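PDB 4ZK3: serpin B3 from Homo sapiens, which belongs to the serpin family of protease inhibitors, probably acting mainly on papain-like cysteine proteases, and is linked to the Pso p27 aggregates of psoriasis. Local coordinates for residues A[41-46]-A[124-129]; A[54-59]-A[300-305]; A[172-177]-A[315-320]; A[310-315]-A[322-327]. One frame throughout, in Å; residues are numbered along the deposited sequence.

Contact 1. Residues A[41-46]-A[124-129]; sequences VLLGAK and KKFYQT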
loop_
_atom_site.group_PDB
_atom_site.type_symbol
_atom_site.label_atom_id
_atom_site.label_comp_id
_atom_site.label_asym_id
_atom_site.label_seq_id
_atom_site.Cartn_x
_atom_site.Cartn_y
_atom_site.Cartn_z
ATOM N N VAL A 41 13.560 6.818 -6.417
ATOM C CA VAL A 41 13.638 7.981 -7.333
ATOM C C VAL A 41 14.329 9.199 -6.662
ATOM O O VAL A 41 15.236 9.804 -7.216
ATOM C CB VAL A 41 12.253 8.413 -7.787
ATOM C CG1 VAL A 41 12.365 9.674 -8.660
ATOM C CG2 VAL A 41 11.500 7.291 -8.528
ATOM N N LEU A 42 13.936 9.508 -5.425
ATOM C CA LEU A 42 14.511 10.643 -4.677
ATOM C C LEU A 42 16.023 10.582 -4.559
ATOM O O LEU A 42 16.701 11.563 -4.788
ATOM C CB LEU A 42 13.924 10.659 -3.260
ATOM C CG LEU A 42 14.288 11.802 -2.295
ATOM C CD1 LEU A 42 14.211 13.145 -2.989
ATOM C CD2 LEU A 42 13.375 11.770 -1.076
ATOM N N LEU A 43 16.547 9.423 -4.171
ATOM C CA LEU A 43 17.979 9.184 -4.145
ATOM C C LEU A 43 18.716 9.636 -5.415
ATOM O O LEU A 43 19.899 9.938 -5.368
ATOM C CB LEU A 43 18.205 7.683 -3.914
ATOM C CG LEU A 43 19.255 7.131 -2.987
ATOM C CD1 LEU A 43 19.655 8.062 -1.859
ATOM C CD2 LEU A 43 18.775 5.758 -2.473
ATOM N N GLY A 44 18.078 9.663 -6.572
ATOM C CA GLY A 44 18.771 10.150 -7.754
ATOM C C GLY A 44 18.352 11.548 -8.209
ATOM O O GLY A 44 18.836 12.034 -9.243
ATOM N N ALA A 45 17.439 12.189 -7.465
ATOM C CA ALA A 45 16.893 13.500 -7.835
ATOM C C ALA A 45 17.775 14.632 -7.246
ATOM O O ALA A 45 18.508 14.411 -6.279
ATOM C CB ALA A 45 15.454 13.648 -7.326
ATOM N N LYS A 46 17.701 15.820 -7.843
ATOM C CA LYS A 46 18.401 16.976 -7.307
ATOM C C LYS A 46 17.479 18.171 -7.187
ATOM O O LYS A 46 16.403 18.230 -7.789
ATOM C CB LYS A 46 19.544 17.429 -8.223
ATOM C CG LYS A 46 20.618 16.432 -8.546
ATOM C CD LYS A 46 21.474 16.129 -7.348
ATOM C CE LYS A 46 22.627 15.235 -7.776
ATOM N NZ LYS A 46 23.226 14.575 -6.591
ATOM N N LYS A 124 21.170 0.049 -3.671
ATOM C CA LYS A 124 21.523 -1.231 -3.097
ATOM C C LYS A 124 21.537 -1.179 -1.570
ATOM O O LYS A 124 20.945 -2.033 -0.890
ATOM C CB LYS A 124 22.834 -1.782 -3.679
ATOM C CG LYS A 124 22.762 -2.172 -5.179
ATOM C CD LYS A 124 24.117 -2.609 -5.772
ATOM C CE LYS A 124 24.064 -2.701 -7.259
ATOM N NZ LYS A 124 25.364 -3.117 -7.825
ATOM N N LYS A 125 22.161 -0.151 -1.043
ATOM C CA LYS A 125 22.330 -0.005 0.382
ATOM C C LYS A 125 21.070 0.424 1.168
ATOM O O LYS A 125 20.790 -0.157 2.195
ATOM C CB LYS A 125 23.401 1.030 0.651
ATOM C CG LYS A 125 23.622 1.309 2.132
ATOM C CD LYS A 125 24.263 2.682 2.311
ATOM C CE LYS A 125 24.736 2.926 3.732
ATOM N NZ LYS A 125 25.619 4.122 3.700
ATOM N N PHE A 126 20.378 1.477 0.746
ATOM C CA PHE A 126 19.173 1.924 1.503
ATOM C C PHE A 126 17.874 1.139 1.220
ATOM O O PHE A 126 17.021 1.012 2.124
ATOM C CB PHE A 126 18.913 3.409 1.307
ATOM C CG PHE A 126 20.056 4.262 1.748
ATOM C CD1 PHE A 126 20.357 4.382 3.096
ATOM C CD2 PHE A 126 20.879 4.884 0.806
ATOM C CE1 PHE A 126 21.448 5.135 3.498
ATOM C CE2 PHE A 126 21.971 5.631 1.206
ATOM C CZ PHE A 126 22.255 5.758 2.555
ATOM N N TYR A 127 17.749 0.624 -0.006
ATOM C CA TYR A 127 16.498 0.007 -0.479
ATOM C C TYR A 127 16.697 -1.444 -0.839
ATOM O O TYR A 127 15.776 -2.094 -1.288
ATOM C CB TYR A 127 15.973 0.778 -1.702
ATOM C CG TYR A 127 15.456 2.097 -1.294
ATOM C CD1 TYR A 127 14.161 2.237 -0.802
ATOM C CD2 TYR A 127 16.292 3.195 -1.263
ATOM C CE1 TYR A 127 13.704 3.463 -0.369
ATOM C CE2 TYR A 127 15.840 4.421 -0.797
ATOM C CZ TYR A 127 14.567 4.554 -0.376
ATOM O OH TYR A 127 14.141 5.775 0.093
ATOM N N GLN A 128 17.911 -1.976 -0.626
ATOM C CA GLN A 128 18.188 -3.400 -0.883
ATOM C C GLN A 128 17.870 -3.725 -2.340
ATOM O O GLN A 128 17.505 -4.834 -2.685
ATOM C CB GLN A 128 17.392 -4.305 0.062
ATOM C CG GLN A 128 17.421 -3.918 1.537
ATOM C CD GLN A 128 16.534 -4.848 2.463
ATOM O OE1 GLN A 128 15.464 -5.380 2.082
ATOM N NE2 GLN A 128 16.993 -5.012 3.700
ATOM N N THR A 129 18.027 -2.749 -3.219
ATOM C CA THR A 129 17.625 -2.891 -4.588
ATOM C C THR A 129 18.618 -3.808 -5.368
ATOM O O THR A 129 19.828 -3.573 -5.334
ATOM C CB THR A 129 17.547 -1.498 -5.226
ATOM O OG1 THR A 129 16.656 -0.678 -4.434
ATOM C CG2 THR A 129 17.017 -1.609 -6.656
#
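A single methyl carries this contact: Leu43 CD2 reaches across to Phe126 and Tyr127, two consecutive aromatic side chains of helix 117-127. Leu43 CD2 comes closest to the tyrosine, 3.6 Å from Tyr127 CE2, near the plane of that ring at its edge. Leu43 and Tyr127 pass one another running in opposite senses. Toward the other aromatic the same methyl lies obliquely, with Leu43 CD2 4.0 Å from Phe126 CD2. Both rings leave the helix on the same rotamer, CG anti to the carbonyl carbon (chi1 -59° for Phe126, -71° for Tyr127), and the one leucine methyl meets them both.

Further out, the aliphatic part of Lys125 covers one face of the Phe126 ring: Lys125 CD stands 3.7 Å above the plane, toward the rim. His83 meets Phe126 edge-to-face, and the neighbouring His82 packs on Leu43, so helix 81-91 borders the contact as well. Tyr127 is buried, touching Ser36 and Met40 of helix 31-42 and Leu89 of helix 81-91. Leu43 is placed by a type I turn from Leu42 to Ala45, in which Ala45 N bonds to Leu42 O at 2.8 Å. On the other side the chain leaves helix 117-127 through Gln128, whose phi is positive. Apolar side chains thus tie the end region of helix 31-42 to that of helix 117-127, within the helical layer packed around the large central sheet of the serpin fold.

Contact 2. Residues A[54-59]-A[300-305]; sequences KKVLHF and RTMGMV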
loop_
_atom_site.group_PDB
_atom_site.type_symbol
_atom_site.label_atom_id
_atom_site.label_comp_id
_atom_site.label_asym_id
_atom_site.label_seq_id
_atom_site.Cartn_x
_atom_site.Cartn_y
_atom_site.Cartn_z
ATOM N N LYS A 54 10.246 14.942 -1.733
ATOM C CA LYS A 54 10.309 14.918 -0.285
ATOM C C LYS A 54 9.033 15.448 0.314
ATOM O O LYS A 54 8.534 14.879 1.299
ATOM C CB LYS A 54 11.513 15.688 0.268
ATOM C CG LYS A 54 12.749 14.833 0.461
ATOM C CD LYS A 54 13.886 15.533 1.201
ATOM C CE LYS A 54 14.476 16.610 0.307
ATOM N NZ LYS A 54 15.953 16.481 0.084
ATOM N N LYS A 55 8.496 16.527 -0.260
ATOM C CA LYS A 55 7.292 17.124 0.300
ATOM C C LYS A 55 6.056 16.207 0.142
ATOM O O LYS A 55 5.261 16.068 1.030
ATOM C CB LYS A 55 6.996 18.461 -0.379
ATOM C CG LYS A 55 5.641 18.983 0.061
ATOM C CD LYS A 55 5.390 20.437 -0.291
ATOM C CE LYS A 55 4.374 21.016 0.695
ATOM N NZ LYS A 55 3.313 21.745 -0.042
ATOM N N VAL A 56 5.894 15.621 -1.035
ATOM C CA VAL A 56 4.816 14.675 -1.295
ATOM C C VAL A 56 4.892 13.485 -0.361
ATOM O O VAL A 56 3.869 13.074 0.163
ATOM C CB VAL A 56 4.863 14.269 -2.759
ATOM C CG1 VAL A 56 4.099 12.972 -3.050
ATOM C CG2 VAL A 56 4.335 15.429 -3.609
ATOM N N LEU A 57 6.095 12.943 -0.124
ATOM C CA LEU A 57 6.277 11.785 0.783
ATOM C C LEU A 57 6.210 12.144 2.288
ATOM O O LEU A 57 6.113 11.249 3.172
ATOM C CB LEU A 57 7.594 11.119 0.485
ATOM C CG LEU A 57 7.659 10.482 -0.913
ATOM C CD1 LEU A 57 9.064 9.980 -1.157
ATOM C CD2 LEU A 57 6.690 9.347 -1.041
ATOM N N HIS A 58 6.230 13.457 2.560
ATOM C CA HIS A 58 6.310 14.025 3.920
ATOM C C HIS A 58 7.697 13.711 4.558
ATOM O O HIS A 58 7.872 13.820 5.754
ATOM C CB HIS A 58 5.117 13.637 4.833
ATOM C CG HIS A 58 3.763 14.163 4.382
ATOM N ND1 HIS A 58 3.087 15.148 5.064
ATOM C CD2 HIS A 58 2.951 13.814 3.357
ATOM C CE1 HIS A 58 1.931 15.406 4.470
ATOM N NE2 HIS A 58 1.816 14.604 3.430
ATOM N N PHE A 59 8.691 13.397 3.719
ATOM C CA PHE A 59 10.054 13.090 4.163
ATOM C C PHE A 59 10.725 14.374 4.628
ATOM O O PHE A 59 11.727 14.318 5.330
ATOM C CB PHE A 59 10.896 12.477 3.034
ATOM C CG PHE A 59 10.752 10.947 2.859
ATOM C CD1 PHE A 59 9.693 10.232 3.420
ATOM C CD2 PHE A 59 11.686 10.251 2.074
ATOM C CE1 PHE A 59 9.582 8.865 3.219
ATOM C CE2 PHE A 59 11.594 8.903 1.883
ATOM C CZ PHE A 59 10.539 8.202 2.465
ATOM N N ARG A 300 1.377 14.410 -9.631
ATOM C CA ARG A 300 1.468 15.763 -10.205
ATOM C C ARG A 300 0.628 16.753 -9.388
ATOM O O ARG A 300 1.205 17.674 -8.819
ATOM C CB ARG A 300 1.065 15.731 -11.669
ATOM C CG ARG A 300 1.315 16.999 -12.457
ATOM C CD ARG A 300 0.861 16.719 -13.881
ATOM N NE ARG A 300 1.970 16.235 -14.699
ATOM C CZ ARG A 300 1.890 15.310 -15.645
ATOM N NH1 ARG A 300 0.753 14.684 -15.922
ATOM N NH2 ARG A 300 2.988 14.998 -16.326
ATOM N N THR A 301 -0.664 16.482 -9.244
ATOM C CA THR A 301 -1.545 17.238 -8.352
ATOM C C THR A 301 -0.993 17.458 -6.967
ATOM O O THR A 301 -1.205 18.537 -6.361
ATOM C CB THR A 301 -2.862 16.494 -8.160
ATOM O OG1 THR A 301 -3.461 16.259 -9.439
ATOM C CG2 THR A 301 -3.826 17.256 -7.269
ATOM N N MET A 302 -0.319 16.427 -6.436
ATOM C CA MET A 302 0.094 16.417 -5.071
ATOM C C MET A 302 1.302 17.271 -4.930
ATOM O O MET A 302 1.667 17.570 -3.839
ATOM C CB MET A 302 0.334 14.979 -4.561
ATOM C CG MET A 302 -0.979 14.154 -4.458
ATOM S SD MET A 302 -0.929 12.366 -4.045
ATOM C CE MET A 302 0.132 12.602 -2.645
ATOM N N GLY A 303 1.949 17.681 -6.018
ATOM C CA GLY A 303 3.146 18.535 -5.909
ATOM C C GLY A 303 4.344 18.077 -6.708
ATOM O O GLY A 303 5.323 18.837 -6.848
ATOM N N MET A 304 4.307 16.834 -7.211
ATOM C CA MET A 304 5.451 16.293 -7.961
ATOM C C MET A 304 5.301 16.641 -9.445
ATOM O O MET A 304 4.688 15.877 -10.222
ATOM C CB MET A 304 5.645 14.770 -7.733
ATOM C CG MET A 304 6.434 14.387 -6.501
ATOM S SD MET A 304 6.297 12.592 -6.114
ATOM C CE MET A 304 6.946 11.855 -7.592
ATOM N N VAL A 305 5.874 17.800 -9.831
ATOM C CA VAL A 305 5.775 18.281 -11.227
ATOM C C VAL A 305 7.044 18.173 -12.054
ATOM O O VAL A 305 6.977 17.717 -13.209
ATOM C CB VAL A 305 5.210 19.735 -11.388
ATOM C CG1 VAL A 305 3.745 19.682 -11.836
ATOM C CG2 VAL A 305 5.314 20.537 -10.117
#
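Val56 points into a corner made by Met302 and Met304, and the apolar contacts run mainly through its two methyls. Val56 CG2, anti to the carbonyl carbon, faces Met304 CG at 3.7 Å. The other branch, Val56 CG1, is anti to the backbone N (chi1 161°) and lies 3.8 Å from Met304 SD and 4.0 Å from Met302 CE. Both methionines bend at chi3, and each crosses the valine at about a right angle. Phe11 of helix 4-19 touches Val56 and Met302 together.

Between side chain and backbone, Val56 CG2 rests 3.4 Å from Met302 O and 4.0 Å from Gly303 CA. The meeting joins the C-terminal ends of helices 47-57 and 296-302, two peripheral helices of the serpin fold, and each end is closed by a Schellman motif.

Backbone hydrogen bonds shape those two ends. His58, with positive phi, follows helix 47-57; Phe59 N reaches back to Lys54 O at 2.8 Å, and His58 N makes a weak bond to Lys55 O. Gly303, also with positive phi, is the corresponding residue of helix 296-302, and its N bonds to Arg300 O. Just beyond, Val305 N is hydrogen-bonded to Gln52 OE1 of helix 47-57.

Contact 3. Residues A[172-177]-A[315-320]; sequences TTLVLV and SGMTGS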
loop_
_atom_site.group_PDB
_atom_site.type_symbol
_atom_site.label_atom_id
_atom_site.label_comp_id
_atom_site.label_asym_id
_atom_site.label_seq_id
_atom_site.Cartn_x
_atom_site.Cartn_y
_atom_site.Cartn_z
ATOM N N THR A 172 12.657 3.500 -23.480
ATOM C CA THR A 172 12.649 3.346 -22.003
ATOM C C THR A 172 14.017 3.012 -21.530
ATOM O O THR A 172 14.660 2.159 -22.104
ATOM C CB THR A 172 11.639 2.263 -21.581
ATOM O OG1 THR A 172 10.335 2.776 -21.829
ATOM C CG2 THR A 172 11.701 1.957 -20.083
ATOM N N THR A 173 14.517 3.697 -20.491
ATOM C CA THR A 173 15.826 3.303 -19.971
ATOM C C THR A 173 15.855 2.752 -18.528
ATOM O O THR A 173 16.850 2.142 -18.153
ATOM C CB THR A 173 16.840 4.440 -20.098
ATOM O OG1 THR A 173 16.331 5.594 -19.423
ATOM C CG2 THR A 173 17.144 4.685 -21.586
ATOM N N LEU A 174 14.769 2.960 -17.773
ATOM C CA LEU A 174 14.689 2.675 -16.334
ATOM C C LEU A 174 13.240 2.304 -15.949
ATOM O O LEU A 174 12.325 3.017 -16.264
ATOM C CB LEU A 174 15.129 3.944 -15.584
ATOM C CG LEU A 174 14.755 4.043 -14.105
ATOM C CD1 LEU A 174 15.929 4.282 -13.183
ATOM C CD2 LEU A 174 13.753 5.143 -13.893
ATOM N N VAL A 175 13.065 1.160 -15.299
ATOM C CA VAL A 175 11.845 0.869 -14.523
ATOM C C VAL A 175 12.284 0.448 -13.093
ATOM O O VAL A 175 13.037 -0.513 -12.885
ATOM C CB VAL A 175 11.010 -0.242 -15.140
ATOM C CG1 VAL A 175 9.779 -0.583 -14.283
ATOM C CG2 VAL A 175 10.599 0.128 -16.581
ATOM N N LEU A 176 11.856 1.218 -12.112
ATOM C CA LEU A 176 12.107 0.889 -10.746
ATOM C C LEU A 176 10.847 0.225 -10.243
ATOM O O LEU A 176 9.744 0.713 -10.489
ATOM C CB LEU A 176 12.389 2.147 -9.972
ATOM C CG LEU A 176 13.729 2.812 -10.271
ATOM C CD1 LEU A 176 13.762 4.246 -9.795
ATOM C CD2 LEU A 176 14.798 2.074 -9.545
ATOM N N VAL A 177 10.996 -0.867 -9.503
ATOM C CA VAL A 177 9.856 -1.615 -9.059
ATOM C C VAL A 177 9.956 -1.977 -7.598
ATOM O O VAL A 177 11.005 -2.328 -7.163
ATOM C CB VAL A 177 9.664 -2.870 -9.942
ATOM C CG1 VAL A 177 8.415 -3.594 -9.515
ATOM C CG2 VAL A 177 9.517 -2.452 -11.390
ATOM N N SER A 315 19.772 13.868 -12.327
ATOM C CA SER A 315 21.174 13.779 -12.705
ATOM C C SER A 315 21.949 12.973 -11.689
ATOM O O SER A 315 23.111 12.559 -11.943
ATOM C CB SER A 315 21.773 15.195 -12.832
ATOM O OG SER A 315 21.773 15.879 -11.601
ATOM N N GLY A 316 21.343 12.747 -10.516
ATOM C CA GLY A 316 21.948 11.823 -9.528
ATOM C C GLY A 316 21.908 10.334 -9.944
ATOM O O GLY A 316 22.577 9.462 -9.340
ATOM N N MET A 317 21.136 10.046 -10.972
ATOM C CA MET A 317 21.048 8.665 -11.504
ATOM C C MET A 317 22.160 8.394 -12.502
ATOM O O MET A 317 22.666 7.268 -12.563
ATOM C CB MET A 317 19.724 8.430 -12.180
ATOM C CG MET A 317 18.564 8.322 -11.207
ATOM S SD MET A 317 17.026 7.907 -12.028
ATOM C CE MET A 317 15.842 7.843 -10.709
ATOM N N THR A 318 22.498 9.421 -13.296
ATOM C CA THR A 318 23.338 9.272 -14.474
ATOM C C THR A 318 24.589 10.125 -14.464
ATOM O O THR A 318 25.550 9.761 -15.101
ATOM C CB THR A 318 22.519 9.578 -15.751
ATOM O OG1 THR A 318 21.767 10.782 -15.566
ATOM C CG2 THR A 318 21.497 8.436 -16.036
ATOM N N GLY A 319 24.612 11.225 -13.722
ATOM C CA GLY A 319 25.695 12.208 -13.816
ATOM C C GLY A 319 25.343 13.431 -14.664
ATOM O O GLY A 319 26.134 14.367 -14.787
ATOM N N SER A 320 24.180 13.454 -15.282
ATOM C CA SER A 320 23.774 14.669 -15.999
ATOM C C SER A 320 22.280 14.643 -16.147
ATOM O O SER A 320 21.663 13.574 -16.049
ATOM C CB SER A 320 24.402 14.714 -17.378
ATOM O OG SER A 320 23.784 13.751 -18.198
#
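Leu174 and Met317 bring the two backbones no nearer than 10.0 Å between their CA atoms, so long side chains must span the gap between strand 174-177 and the weakly bonded helical turn at 315-318. The strand belongs to the large central sheet of the serpin fold, pairing with strand 99-110 on one side and strand 340-351 on the other. It opens with a classic beta bulge, where Thr173 and Leu174 both face Gly351. On the opposing segment, Gly319 N bonds back to Ser315 O at 2.7 Å, and Gly319 has the positive phi that turns the chain away.

Along the strand, Leu174 and Leu176 alternate with Val175: the leucines point toward Met317, whereas Val175 packs on Ile147 of helix 140-153. Leu107 of strand 99-110 touches both leucines, and Tyr119 of helix 117-127 touches Leu176 and Met317. Met317 is stretched straight beyond CG, with chi2 and chi3 both near 180°, which carries its sulfur and terminal methyl to the sheet. Its side chain crosses that of Leu174 at about a right angle. Met317 SD lies 4.0 Å from Leu174 CD1, and the last carbon, Met317 CE, reaches 4.3 Å from Leu176 CD1.

Contact 4. Residues A[310-315]-A[322-327]; sequences GDADLS and GLVLSG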
loop_
_atom_site.group_PDB
_atom_site.type_symbol
_atom_site.label_atom_id
_atom_site.label_comp_id
_atom_site.label_asym_id
_atom_site.label_seq_id
_atom_site.Cartn_x
_atom_site.Cartn_y
_atom_site.Cartn_z
ATOM N N GLY A 310 10.189 18.551 -18.540
ATOM C CA GLY A 310 11.472 18.953 -18.993
ATOM C C GLY A 310 12.357 19.538 -17.924
ATOM O O GLY A 310 13.565 19.558 -18.129
ATOM N N ASP A 311 11.773 20.018 -16.811
ATOM C CA ASP A 311 12.551 20.566 -15.701
ATOM C C ASP A 311 13.217 19.476 -14.860
ATOM O O ASP A 311 14.029 19.790 -13.996
ATOM C CB ASP A 311 11.674 21.363 -14.719
ATOM C CG ASP A 311 11.048 22.620 -15.333
ATOM O OD1 ASP A 311 11.571 23.112 -16.373
ATOM O OD2 ASP A 311 10.033 23.104 -14.752
ATOM N N ALA A 312 12.858 18.215 -15.076
ATOM C CA ALA A 312 13.324 17.099 -14.231
ATOM C C ALA A 312 14.803 17.166 -13.986
ATOM O O ALA A 312 15.576 17.343 -14.933
ATOM C CB ALA A 312 12.987 15.768 -14.934
ATOM N N ASP A 313 15.237 17.018 -12.748
ATOM C CA ASP A 313 16.645 16.812 -12.499
ATOM C C ASP A 313 16.840 15.478 -11.723
ATOM O O ASP A 313 16.658 15.439 -10.504
ATOM C CB ASP A 313 17.269 17.990 -11.748
ATOM C CG ASP A 313 18.794 17.867 -11.617
ATOM O OD1 ASP A 313 19.383 16.801 -11.952
ATOM O OD2 ASP A 313 19.435 18.827 -11.148
ATOM N N LEU A 314 17.265 14.452 -12.474
ATOM C CA LEU A 314 17.535 13.101 -12.010
ATOM C C LEU A 314 18.963 12.816 -12.353
ATOM O O LEU A 314 19.360 11.667 -12.618
ATOM C CB LEU A 314 16.617 12.132 -12.765
ATOM C CG LEU A 314 15.157 12.108 -12.301
ATOM C CD1 LEU A 314 14.299 11.095 -13.082
ATOM C CD2 LEU A 314 15.115 11.805 -10.802
ATOM N N SER A 315 19.772 13.868 -12.327
ATOM C CA SER A 315 21.174 13.779 -12.705
ATOM C C SER A 315 21.949 12.973 -11.689
ATOM O O SER A 315 23.111 12.559 -11.943
ATOM C CB SER A 315 21.773 15.195 -12.832
ATOM O OG SER A 315 21.773 15.879 -11.601
ATOM N N GLY A 322 18.544 14.923 -17.972
ATOM C CA GLY A 322 17.927 14.500 -19.201
ATOM C C GLY A 322 16.888 13.411 -18.992
ATOM O O GLY A 322 15.982 13.255 -19.814
ATOM N N LEU A 323 17.041 12.633 -17.914
ATOM C CA LEU A 323 16.033 11.580 -17.546
ATOM C C LEU A 323 14.776 12.223 -17.040
ATOM O O LEU A 323 14.863 13.173 -16.245
ATOM C CB LEU A 323 16.565 10.636 -16.456
ATOM C CG LEU A 323 17.237 9.358 -16.974
ATOM C CD1 LEU A 323 17.941 8.628 -15.845
ATOM C CD2 LEU A 323 16.225 8.448 -17.645
ATOM N N VAL A 324 13.641 11.722 -17.519
ATOM C CA VAL A 324 12.290 12.158 -17.113
ATOM C C VAL A 324 11.428 10.916 -16.884
ATOM O O VAL A 324 11.593 9.919 -17.598
ATOM C CB VAL A 324 11.622 12.988 -18.215
ATOM C CG1 VAL A 324 10.255 13.445 -17.782
ATOM C CG2 VAL A 324 12.520 14.176 -18.574
ATOM N N LEU A 325 10.533 10.953 -15.899
ATOM C CA LEU A 325 9.602 9.836 -15.690
ATOM C C LEU A 325 8.364 9.976 -16.558
ATOM O O LEU A 325 7.664 11.040 -16.556
ATOM C CB LEU A 325 9.155 9.708 -14.251
ATOM C CG LEU A 325 10.244 9.564 -13.199
ATOM C CD1 LEU A 325 9.601 9.366 -11.835
ATOM C CD2 LEU A 325 11.205 8.456 -13.557
ATOM N N SER A 326 8.092 8.887 -17.270
ATOM C CA SER A 326 6.938 8.746 -18.127
ATOM C C SER A 326 5.743 8.175 -17.397
ATOM O O SER A 326 4.646 8.445 -17.799
ATOM C CB SER A 326 7.261 7.876 -19.350
ATOM O OG SER A 326 7.748 6.552 -19.022
ATOM N N GLY A 327 5.920 7.386 -16.325
ATOM C CA GLY A 327 4.743 6.892 -15.600
ATOM C C GLY A 327 5.022 6.312 -14.209
ATOM O O GLY A 327 6.153 6.069 -13.822
HETATM O O HOH W 1 16.957 14.687 -15.387
#
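Leu314 and Leu323 face each other through their first side-chain carbons, CB to CB at 4.0 Å, and their side chains cross at about a right angle. With CG anti to the carbonyl carbon (chi1 -76°), Leu314 sends CD1 on to Leu325 CD2, 4.1 Å away. Ala312 makes the other apolar touch, its CB lying 4.0 Å from Val324 CG2; Ala312 CB also sits 3.5 Å from Leu323 O.

The polar connection is a single water. It donates to Ala312 O and to Leu323 O, the latter at 2.7 Å, and accepts from Leu314 N and Gly322 N, so two backbone groups of each segment converge on it. Ala312 O has a second donor, Arg321 NE.

Within 310-315, Asp313 OD1 forms an Asx turn with Ser315 N, at 3.0 Å and met nearly along the C-O axis. The same oxygen, Asp313 OD1, receives the hydroxyl Ser315 OG on its syn lone pair at 2.6 Å. Lys46 and Asp313 are joined through their backbones nearby.

Strand 325-336 of the central serpin sheet is therefore entered from a loop held by leucine packing and by a water whose four bonds satisfy backbone groups on both segments, with no direct hydrogen bond between the two segments.

Contacts 3 and 4 have centres 8 Å apart and share Ser315, and contact 1 lies 10 Å from contact 3. Contact 2 is 15 to 19 Å from the others, centre to centre, yet Leu42 of contact 1 packs on its Lys54 and Phe59, since helices 31-42 and 47-57 follow each other in the chain. Contact 1 closes before contacts 3 and 4 open, whereas contacts 1 and 2 cross, as do 2 and 3, and 3 and 4. Strands 174-185 and 325-336 both flank strand 340-351, an order consistent with a serpin whose reactive loop has inserted. Contact 1 reaches this sheet region where Val41 packs on Leu176 and Lys46 probably hydrogen-bonds to Asp313.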